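Local coordinates for APC3568 protein (Geobacillus stearothermophilus, PDB 1RFZ), which is of uncertain function but may act as a phosphatidylglycerophosphatase, an enzyme that removes the terminal phosphate from phosphatidylglycerophosphate, at residues E13-R18 against A66-I71; K29-V34 against E52-V57; K75-G80 against G139-F144. All coordinates share one frame; numbering follows the deposited sequence.

The three contacts join helices and the loop before helix 145-163 in a chain with no strands. Interactions 1 and 2 have centres about 15 Å apart and meet directly: Arg17 NH2 lies 2.7 Å from Asn55 OD1, a probable hydrogen bond between helices 13-22 and 47-58. Interaction 3 shares helix 61-76 with interaction 1, its centre again about 15 Å away, and Gly70 O packs 3.7 Å from Phe144 CB. Interactions 2 and 3 lie on opposite sides of the chain's centre, about 24 Å between centres and about 9 Å between nearest atoms. A sulfate ion, probably from the crystallisation liquor, is bound by Arg56 of interaction 2 and by Arg159.

Interaction 1. Residues E13-R18 against A66-I71; sequences EQTARR and AILTGI
Leu68 meets Ala16 because its CG lies beside its own backbone N, opposite the carbonyl carbon (chi1 -68°), and the branch then carries CD2 across to the neighbouring helix. In Ile67 the first torsion (chi1 -59°) sets CG2 anti to the backbone N, turning this methyl toward the same alanine. Leu68 CD2 rests 3.8 Å from Ala16 CA and 4.0 Å from Ala16 CB, touching backbone and methyl together. Ile67 CG2 lies 4.0 Å from Ala16 O and 4.3 Å from Ala16 CB. Thr15 joins through its methyl, CG2 lying 4.2 Å from Leu68 CD2, and the two side chains cross at about a right angle.

This is apolar helix-helix packing within an all-alpha fold: the segments of helices 13-22 and 61-76 pass 9.5 Å apart, their N-to-C directions 42° from parallel. No hydrogen bond spans them. Alanine suits the point of nearest backbones, since its one methyl lets the branched residues reach the main chain, while threonine, a partly exposed residue here, supplies a methyl to the contact.

Further along helix 61-76, Ile71 packs on Trp19 and Leu20. Leu68 also touches Leu86 of the second subunit, and Thr15 touches Pro85 of that subunit, placing one border of the contact against the assembly interface. On the far side of helix 13-22, Arg17 NE makes a nearly straight salt bridge of 3.1 Å to Glu13 OE2, one turn earlier; Glu13 OE2 accepts with its anti lone pair and lies close to the Arg17 guanidinium plane.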
loop_
_atom_site.group_PDB
_atom_site.type_symbol
_atom_site.label_atom_id
_atom_site.label_comp_id
_atom_site.label_asym_id
_atom_site.label_seq_id
_atom_site.Cartn_x
_atom_site.Cartn_y
_atom_site.Cartn_z
ATOM N N GLU A 13 5.655 18.395 -14.600
ATOM C CA GLU A 13 6.742 18.760 -13.697
ATOM C C GLU A 13 6.891 20.251 -13.431
ATOM O O GLU A 13 6.927 20.669 -12.274
ATOM C CB GLU A 13 8.076 18.213 -14.181
ATOM C CG GLU A 13 9.079 18.117 -13.042
ATOM C CD GLU A 13 10.460 17.692 -13.489
ATOM O OE1 GLU A 13 10.551 16.841 -14.405
ATOM O OE2 GLU A 13 11.448 18.204 -12.910
ATOM N N GLN A 14 6.974 21.069 -14.473
ATOM C CA GLN A 14 7.126 22.504 -14.251
ATOM C C GLN A 14 6.021 23.096 -13.381
ATOM O O GLN A 14 6.293 23.804 -12.412
ATOM C CB GLN A 14 7.164 23.252 -15.579
ATOM C CG GLN A 14 7.122 24.757 -15.419
ATOM C CD GLN A 14 7.153 25.463 -16.753
ATOM O OE1 GLN A 14 8.142 25.388 -17.483
ATOM N NE2 GLN A 14 6.065 26.145 -17.090
ATOM N N THR A 15 4.774 22.807 -13.740
ATOM C CA THR A 15 3.626 23.316 -12.998
ATOM C C THR A 15 3.619 22.843 -11.549
ATOM O O THR A 15 3.265 23.595 -10.645
ATOM C CB THR A 15 2.314 22.896 -13.682
ATOM O OG1 THR A 15 2.211 23.557 -14.950
ATOM C CG2 THR A 15 1.116 23.258 -12.821
ATOM N N ALA A 16 4.015 21.597 -11.330
ATOM C CA ALA A 16 4.052 21.050 -9.988
ATOM C C ALA A 16 5.121 21.760 -9.172
ATOM O O ALA A 16 4.979 21.932 -7.956
ATOM C CB ALA A 16 4.327 19.583 -10.046
ATOM N N ARG A 17 6.192 22.181 -9.839
ATOM C CA ARG A 17 7.267 22.897 -9.157
ATOM C C ARG A 17 6.813 24.299 -8.780
ATOM O O ARG A 17 7.073 24.767 -7.674
ATOM C CB ARG A 17 8.513 22.992 -10.042
ATOM C CG ARG A 17 9.378 21.756 -10.035
ATOM C CD ARG A 17 10.430 21.786 -11.133
ATOM N NE ARG A 17 11.326 20.630 -11.047
ATOM C CZ ARG A 17 12.324 20.517 -10.169
ATOM N NH1 ARG A 17 12.565 21.497 -9.303
ATOM N NH2 ARG A 17 13.068 19.418 -10.145
ATOM N N ARG A 18 6.128 24.965 -9.701
ATOM C CA ARG A 18 5.654 26.317 -9.448
ATOM C C ARG A 18 4.696 26.335 -8.252
ATOM O O ARG A 18 4.911 27.076 -7.295
ATOM C CB ARG A 18 4.969 26.871 -10.700
ATOM C CG ARG A 18 4.826 28.386 -10.726
ATOM C CD ARG A 18 4.118 28.815 -11.990
ATOM N NE ARG A 18 2.873 28.069 -12.161
ATOM C CZ ARG A 18 2.055 28.198 -13.201
ATOM N NH1 ARG A 18 2.347 29.052 -14.179
ATOM N NH2 ARG A 18 0.943 27.472 -13.263
ATOM N N ALA A 66 0.354 13.496 -7.644
ATOM C CA ALA A 66 0.093 13.622 -6.221
ATOM C C ALA A 66 0.182 15.085 -5.826
ATOM O O ALA A 66 -0.764 15.638 -5.277
ATOM C CB ALA A 66 1.092 12.798 -5.435
ATOM N N ILE A 67 1.315 15.712 -6.124
ATOM C CA ILE A 67 1.516 17.107 -5.782
ATOM C C ILE A 67 0.408 18.005 -6.312
ATOM O O ILE A 67 -0.017 18.921 -5.615
ATOM C CB ILE A 67 2.856 17.656 -6.325
ATOM C CG1 ILE A 67 4.021 16.847 -5.778
ATOM C CG2 ILE A 67 3.011 19.143 -5.944
ATOM C CD1 ILE A 67 5.349 17.466 -6.119
ATOM N N LEU A 68 -0.056 17.772 -7.536
ATOM C CA LEU A 68 -1.116 18.628 -8.072
ATOM C C LEU A 68 -2.408 18.480 -7.284
ATOM O O LEU A 68 -2.885 19.455 -6.698
ATOM C CB LEU A 68 -1.371 18.355 -9.567
ATOM C CG LEU A 68 -0.254 18.763 -10.547
ATOM C CD1 LEU A 68 -0.819 18.842 -11.946
ATOM C CD2 LEU A 68 0.338 20.112 -10.166
ATOM N N THR A 69 -2.960 17.267 -7.262
ATOM C CA THR A 69 -4.200 16.991 -6.527
ATOM C C THR A 69 -4.128 17.514 -5.078
ATOM O O THR A 69 -5.075 18.113 -4.555
ATOM C CB THR A 69 -4.485 15.484 -6.464
ATOM O OG1 THR A 69 -4.468 14.927 -7.785
ATOM C CG2 THR A 69 -5.845 15.243 -5.837
ATOM N N GLY A 70 -2.989 17.277 -4.435
ATOM C CA GLY A 70 -2.805 17.726 -3.071
ATOM C C GLY A 70 -3.001 19.220 -2.923
ATOM O O GLY A 70 -3.893 19.658 -2.214
ATOM N N ILE A 71 -2.177 20.010 -3.598
ATOM C CA ILE A 71 -2.292 21.454 -3.494
ATOM C C ILE A 71 -3.577 22.017 -4.107
ATOM O O ILE A 71 -3.886 23.196 -3.923
ATOM C CB ILE A 71 -1.075 22.165 -4.123
ATOM C CG1 ILE A 71 0.217 21.670 -3.471
ATOM C CG2 ILE A 71 -1.176 23.662 -3.892
ATOM C CD1 ILE A 71 1.469 22.437 -3.903
#

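Interaction 2. Residues K29-V34 against E52-V57; sequences KIAELV and ENVNRV. With SO4 (sulfate ion), chain E.
Apolar packing carries the contact, with Val54 facing three residues of helix 27-38 at once. Its two methyls divide the work. CG1, anti to the backbone N, points to Ile30, 3.5 Å from Ile30 CG2 and 3.7 Å from Ile30 CB; the two side chains meet at a slant. CG2, placed beside the backbone N by the same torsion (chi1 -172°), meets Ala31 CA at 3.5 Å and Val34 CG2 at 3.6 Å. Val34 and Val54 run antiparallel past each other, methyl alongside methyl. A beta-branched valine fits here because it offers two diverging methyls close to its own backbone, and alanine suits the point where the backbones come nearest, Ala31 CA and Val54 CA being 6.0 Å apart. All four residues are buried.

The polar interactions of helix 47-58 described here are made by Arg56 and Asn53. Arg56 bends at its second torsion (chi2 59°), which brings CG and NE up to a sulfate ion, probably from the crystallisation liquor. Its NE donates a bent hydrogen bond of 3.0 Å to sulfate O2, while sulfate O3 lies at the guanidinium edge, in plane, and 3.3 Å from Arg56 CG. Arg159 from helix 145-163 also donates to this anion through NH2, so two positive groups would share its charge. Through NH1, Arg159 is bonded to Asn53 OD1, which satisfies that buried amide oxygen and may help to position the arginine.

With segment axes 9.2 Å apart and their directions 113° apart, the arrangement is steeply crossed helix packing, part of the all-alpha fold of the phosphatidylglycerophosphatase A family.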
loop_
_atom_site.group_PDB
_atom_site.type_symbol
_atom_site.label_atom_id
_atom_site.label_comp_id
_atom_site.label_asym_id
_atom_site.label_seq_id
_atom_site.Cartn_x
_atom_site.Cartn_y
_atom_site.Cartn_z
ATOM N N LYS A 29 14.375 23.479 0.606
ATOM C CA LYS A 29 13.958 23.269 1.986
ATOM C C LYS A 29 13.529 21.811 2.184
ATOM O O LYS A 29 13.576 21.277 3.304
ATOM C CB LYS A 29 12.842 24.250 2.364
ATOM C CG LYS A 29 13.368 25.678 2.556
ATOM C CD LYS A 29 12.294 26.671 2.983
ATOM C CE LYS A 29 11.305 26.961 1.867
ATOM N NZ LYS A 29 10.390 28.080 2.247
ATOM N N ILE A 30 13.130 21.172 1.081
ATOM C CA ILE A 30 12.753 19.765 1.079
ATOM C C ILE A 30 14.074 19.009 1.203
ATOM O O ILE A 30 14.213 18.096 2.022
ATOM C CB ILE A 30 12.093 19.362 -0.234
ATOM C CG1 ILE A 30 10.847 20.206 -0.477
ATOM C CG2 ILE A 30 11.700 17.884 -0.178
ATOM C CD1 ILE A 30 10.011 19.699 -1.654
ATOM N N ALA A 31 15.042 19.400 0.378
ATOM C CA ALA A 31 16.359 18.784 0.410
ATOM C C ALA A 31 16.935 19.036 1.797
ATOM O O ALA A 31 17.788 18.285 2.280
ATOM C CB ALA A 31 17.269 19.396 -0.666
ATOM N N GLU A 32 16.469 20.097 2.444
ATOM C CA GLU A 32 16.951 20.397 3.781
ATOM C C GLU A 32 16.471 19.274 4.694
ATOM O O GLU A 32 17.169 18.870 5.621
ATOM C CB GLU A 32 16.440 21.767 4.242
ATOM C CG GLU A 32 17.111 22.923 3.501
ATOM C CD GLU A 32 16.719 24.293 4.029
ATOM O OE1 GLU A 32 16.962 24.567 5.224
ATOM O OE2 GLU A 32 16.174 25.101 3.245
ATOM N N LEU A 33 15.283 18.754 4.398
ATOM C CA LEU A 33 14.699 17.660 5.159
ATOM C C LEU A 33 15.466 16.372 4.886
ATOM O O LEU A 33 15.581 15.517 5.762
ATOM C CB LEU A 33 13.244 17.468 4.758
ATOM C CG LEU A 33 12.290 18.613 5.085
ATOM C CD1 LEU A 33 10.899 18.306 4.542
ATOM C CD2 LEU A 33 12.249 18.810 6.590
ATOM N N VAL A 34 15.985 16.237 3.668
ATOM C CA VAL A 34 16.746 15.057 3.291
ATOM C C VAL A 34 18.080 14.988 4.033
ATOM O O VAL A 34 18.525 13.899 4.417
ATOM C CB VAL A 34 17.012 15.004 1.768
ATOM C CG1 VAL A 34 17.643 13.666 1.395
ATOM C CG2 VAL A 34 15.726 15.179 1.007
ATOM N N GLU A 52 19.544 16.905 -5.734
ATOM C CA GLU A 52 19.493 16.034 -6.897
ATOM C C GLU A 52 18.339 15.049 -6.725
ATOM O O GLU A 52 17.435 14.966 -7.567
ATOM C CB GLU A 52 20.820 15.276 -7.042
ATOM C CG GLU A 52 21.429 15.377 -8.424
ATOM C CD GLU A 52 20.454 14.967 -9.524
ATOM O OE1 GLU A 52 20.179 13.752 -9.667
ATOM O OE2 GLU A 52 19.957 15.870 -10.239
ATOM N N ASN A 53 18.388 14.313 -5.613
ATOM C CA ASN A 53 17.380 13.326 -5.259
ATOM C C ASN A 53 15.983 13.956 -5.193
ATOM O O ASN A 53 15.037 13.467 -5.826
ATOM C CB ASN A 53 17.764 12.687 -3.919
ATOM C CG ASN A 53 18.802 11.584 -4.080
ATOM O OD1 ASN A 53 18.517 10.539 -4.681
ATOM N ND2 ASN A 53 20.012 11.810 -3.554
ATOM N N VAL A 54 15.843 15.037 -4.428
ATOM C CA VAL A 54 14.554 15.708 -4.360
ATOM C C VAL A 54 14.037 15.991 -5.795
ATOM O O VAL A 54 12.860 15.770 -6.104
ATOM C CB VAL A 54 14.661 17.024 -3.558
ATOM C CG1 VAL A 54 13.271 17.617 -3.321
ATOM C CG2 VAL A 54 15.331 16.752 -2.235
ATOM N N ASN A 55 14.920 16.457 -6.676
ATOM C CA ASN A 55 14.517 16.738 -8.044
ATOM C C ASN A 55 14.108 15.448 -8.719
ATOM O O ASN A 55 13.166 15.406 -9.521
ATOM C CB ASN A 55 15.665 17.374 -8.827
ATOM C CG ASN A 55 15.930 18.813 -8.419
ATOM O OD1 ASN A 55 15.006 19.622 -8.306
ATOM N ND2 ASN A 55 17.198 19.145 -8.213
ATOM N N ARG A 56 14.817 14.382 -8.377
ATOM C CA ARG A 56 14.546 13.083 -8.964
ATOM C C ARG A 56 13.126 12.605 -8.698
ATOM O O ARG A 56 12.437 12.155 -9.611
ATOM C CB ARG A 56 15.545 12.060 -8.446
ATOM C CG ARG A 56 15.957 11.106 -9.516
ATOM C CD ARG A 56 16.573 11.866 -10.659
ATOM N NE ARG A 56 16.654 11.039 -11.851
ATOM C CZ ARG A 56 17.180 11.444 -12.999
ATOM N NH1 ARG A 56 17.675 12.672 -13.101
ATOM N NH2 ARG A 56 17.206 10.622 -14.042
ATOM N N VAL A 57 12.698 12.697 -7.443
ATOM C CA VAL A 57 11.352 12.291 -7.065
ATOM C C VAL A 57 10.287 13.152 -7.769
ATOM O O VAL A 57 9.266 12.645 -8.259
ATOM C CB VAL A 57 11.171 12.407 -5.535
ATOM C CG1 VAL A 57 9.691 12.365 -5.155
ATOM C CG2 VAL A 57 11.905 11.285 -4.859
HETATM S S SO4 E . 15.836 7.391 -11.032
HETATM O O1 SO4 E . 16.101 6.106 -10.337
HETATM O O2 SO4 E . 17.072 8.208 -11.009
HETATM O O3 SO4 E . 14.719 8.123 -10.388
HETATM O O4 SO4 E . 15.450 7.146 -12.441
#

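Interaction 3. Residues K75-G80 against G139-F144; sequences KLAEDG and GKCNTF
The chain at the C-terminal end of helix 61-76 is joined here to the loop leading into helix 145-163, chiefly by a side-chain to backbone hydrogen bond. Cys141 N donates to Glu78 OE1 at 3.1 Å with an N-H...O angle of 155°, approaching on the anti side of the oxygen and 28° out of the carboxylate plane. Glu78 reaches it with an extended chain, CG anti to the backbone N (chi1 -178°). A glutamate suits the place, being long enough to bridge the gap and able to accept from an irregular backbone that has no helical partner for this N-H.

The same oxygen forms a salt bridge with Arg23 NH2, so two donors grip it. Lys140 passes alongside with its methylenes, CG 3.8 Å from Glu78 OE1. Its NZ stays 6.4 Å from that oxygen, allowing at most a longer-range attraction.

Beside the hydrogen bond, Glu78 CB packs 4.0 Å from Cys141 CB, and Cys141 SG lies 4.2 Å from Ala77 CB. Ala77 also packs on Ile90 of helix 86-92 and Cys141 on Asp74 of helix 61-76, which sets the contact beside helix 86-92, shortly before helix 145-163 begins.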
loop_
_atom_site.group_PDB
_atom_site.type_symbol
_atom_site.label_atom_id
_atom_site.label_comp_id
_atom_site.label_asym_id
_atom_site.label_seq_id
_atom_site.Cartn_x
_atom_site.Cartn_y
_atom_site.Cartn_z
ATOM N N LYS A 75 -6.112 24.318 -1.569
ATOM C CA LYS A 75 -6.561 25.659 -1.939
ATOM C C LYS A 75 -8.069 25.856 -1.817
ATOM O O LYS A 75 -8.515 26.781 -1.150
ATOM C CB LYS A 75 -6.118 25.999 -3.364
ATOM C CG LYS A 75 -4.724 26.606 -3.468
ATOM C CD LYS A 75 -4.419 27.008 -4.909
ATOM C CE LYS A 75 -3.014 27.588 -5.066
ATOM N NZ LYS A 75 -2.662 27.862 -6.500
ATOM N N LEU A 76 -8.850 25.001 -2.467
ATOM C CA LEU A 76 -10.304 25.116 -2.391
ATOM C C LEU A 76 -10.770 25.160 -0.946
ATOM O O LEU A 76 -11.724 25.864 -0.614
ATOM C CB LEU A 76 -10.997 23.942 -3.087
ATOM C CG LEU A 76 -10.989 23.914 -4.608
ATOM C CD1 LEU A 76 -9.951 22.917 -5.092
ATOM C CD2 LEU A 76 -12.371 23.522 -5.100
ATOM N N ALA A 77 -10.108 24.392 -0.089
ATOM C CA ALA A 77 -10.462 24.360 1.324
ATOM C C ALA A 77 -10.013 25.665 1.990
ATOM O O ALA A 77 -10.511 26.039 3.049
ATOM C CB ALA A 77 -9.804 23.156 2.004
ATOM N N GLU A 78 -9.071 26.355 1.354
ATOM C CA GLU A 78 -8.560 27.618 1.874
ATOM C C GLU A 78 -9.447 28.755 1.381
ATOM O O GLU A 78 -9.566 29.788 2.041
ATOM C CB GLU A 78 -7.121 27.840 1.405
ATOM C CG GLU A 78 -6.481 29.109 1.932
ATOM C CD GLU A 78 -5.051 29.272 1.449
ATOM O OE1 GLU A 78 -4.199 28.435 1.811
ATOM O OE2 GLU A 78 -4.783 30.237 0.701
ATOM N N ASP A 79 -10.060 28.553 0.213
ATOM C CA ASP A 79 -10.960 29.539 -0.386
ATOM C C ASP A 79 -12.388 29.095 -0.122
ATOM O O ASP A 79 -13.304 29.490 -0.833
ATOM C CB ASP A 79 -10.777 29.631 -1.910
ATOM C CG ASP A 79 -9.336 29.834 -2.329
ATOM O OD1 ASP A 79 -8.625 30.652 -1.706
ATOM O OD2 ASP A 79 -8.920 29.178 -3.308
ATOM N N GLY A 80 -12.568 28.253 0.886
ATOM C CA GLY A 80 -13.894 27.764 1.212
ATOM C C GLY A 80 -14.779 27.377 0.032
ATOM O O GLY A 80 -16.001 27.357 0.173
ATOM N N GLY A 139 -2.769 31.146 8.691
ATOM C CA GLY A 139 -3.970 31.406 7.920
ATOM C C GLY A 139 -4.080 30.527 6.690
ATOM O O GLY A 139 -5.175 30.338 6.147
ATOM N N LYS A 140 -2.947 29.985 6.252
ATOM C CA LYS A 140 -2.903 29.112 5.083
ATOM C C LYS A 140 -3.214 27.650 5.438
ATOM O O LYS A 140 -2.744 27.142 6.455
ATOM C CB LYS A 140 -1.523 29.192 4.420
ATOM C CG LYS A 140 -1.340 30.320 3.417
ATOM C CD LYS A 140 0.017 30.167 2.728
ATOM C CE LYS A 140 0.235 31.144 1.571
ATOM N NZ LYS A 140 1.586 30.951 0.940
ATOM N N CYS A 141 -4.004 26.991 4.588
ATOM C CA CYS A 141 -4.386 25.586 4.767
ATOM C C CYS A 141 -3.390 24.656 4.068
ATOM O O CYS A 141 -3.286 24.655 2.837
ATOM C CB CYS A 141 -5.782 25.339 4.195
ATOM S SG CYS A 141 -6.261 23.601 4.186
ATOM N N ASN A 142 -2.673 23.860 4.859
ATOM C CA ASN A 142 -1.667 22.944 4.333
ATOM C C ASN A 142 -1.936 21.481 4.681
ATOM O O ASN A 142 -1.006 20.701 4.883
ATOM C CB ASN A 142 -0.287 23.355 4.846
ATOM C CG ASN A 142 0.092 24.765 4.427
ATOM O OD1 ASN A 142 0.071 25.096 3.243
ATOM N ND2 ASN A 142 0.448 25.601 5.398
ATOM N N THR A 143 -3.211 21.114 4.737
ATOM C CA THR A 143 -3.614 19.751 5.058
ATOM C C THR A 143 -2.817 18.684 4.301
ATOM O O THR A 143 -2.204 17.801 4.906
ATOM C CB THR A 143 -5.117 19.544 4.767
ATOM O OG1 THR A 143 -5.888 20.244 5.749
ATOM C CG2 THR A 143 -5.480 18.061 4.790
ATOM N N PHE A 144 -2.831 18.763 2.977
ATOM C CA PHE A 144 -2.119 17.796 2.167
ATOM C C PHE A 144 -0.639 18.068 2.010
ATOM O O PHE A 144 0.188 17.172 2.201
ATOM C CB PHE A 144 -2.722 17.729 0.779
ATOM C CG PHE A 144 -4.086 17.147 0.745
ATOM C CD1 PHE A 144 -5.200 17.944 0.992
ATOM C CD2 PHE A 144 -4.268 15.811 0.397
ATOM C CE1 PHE A 144 -6.498 17.412 0.880
ATOM C CE2 PHE A 144 -5.549 15.264 0.281
ATOM C CZ PHE A 144 -6.674 16.064 0.521
#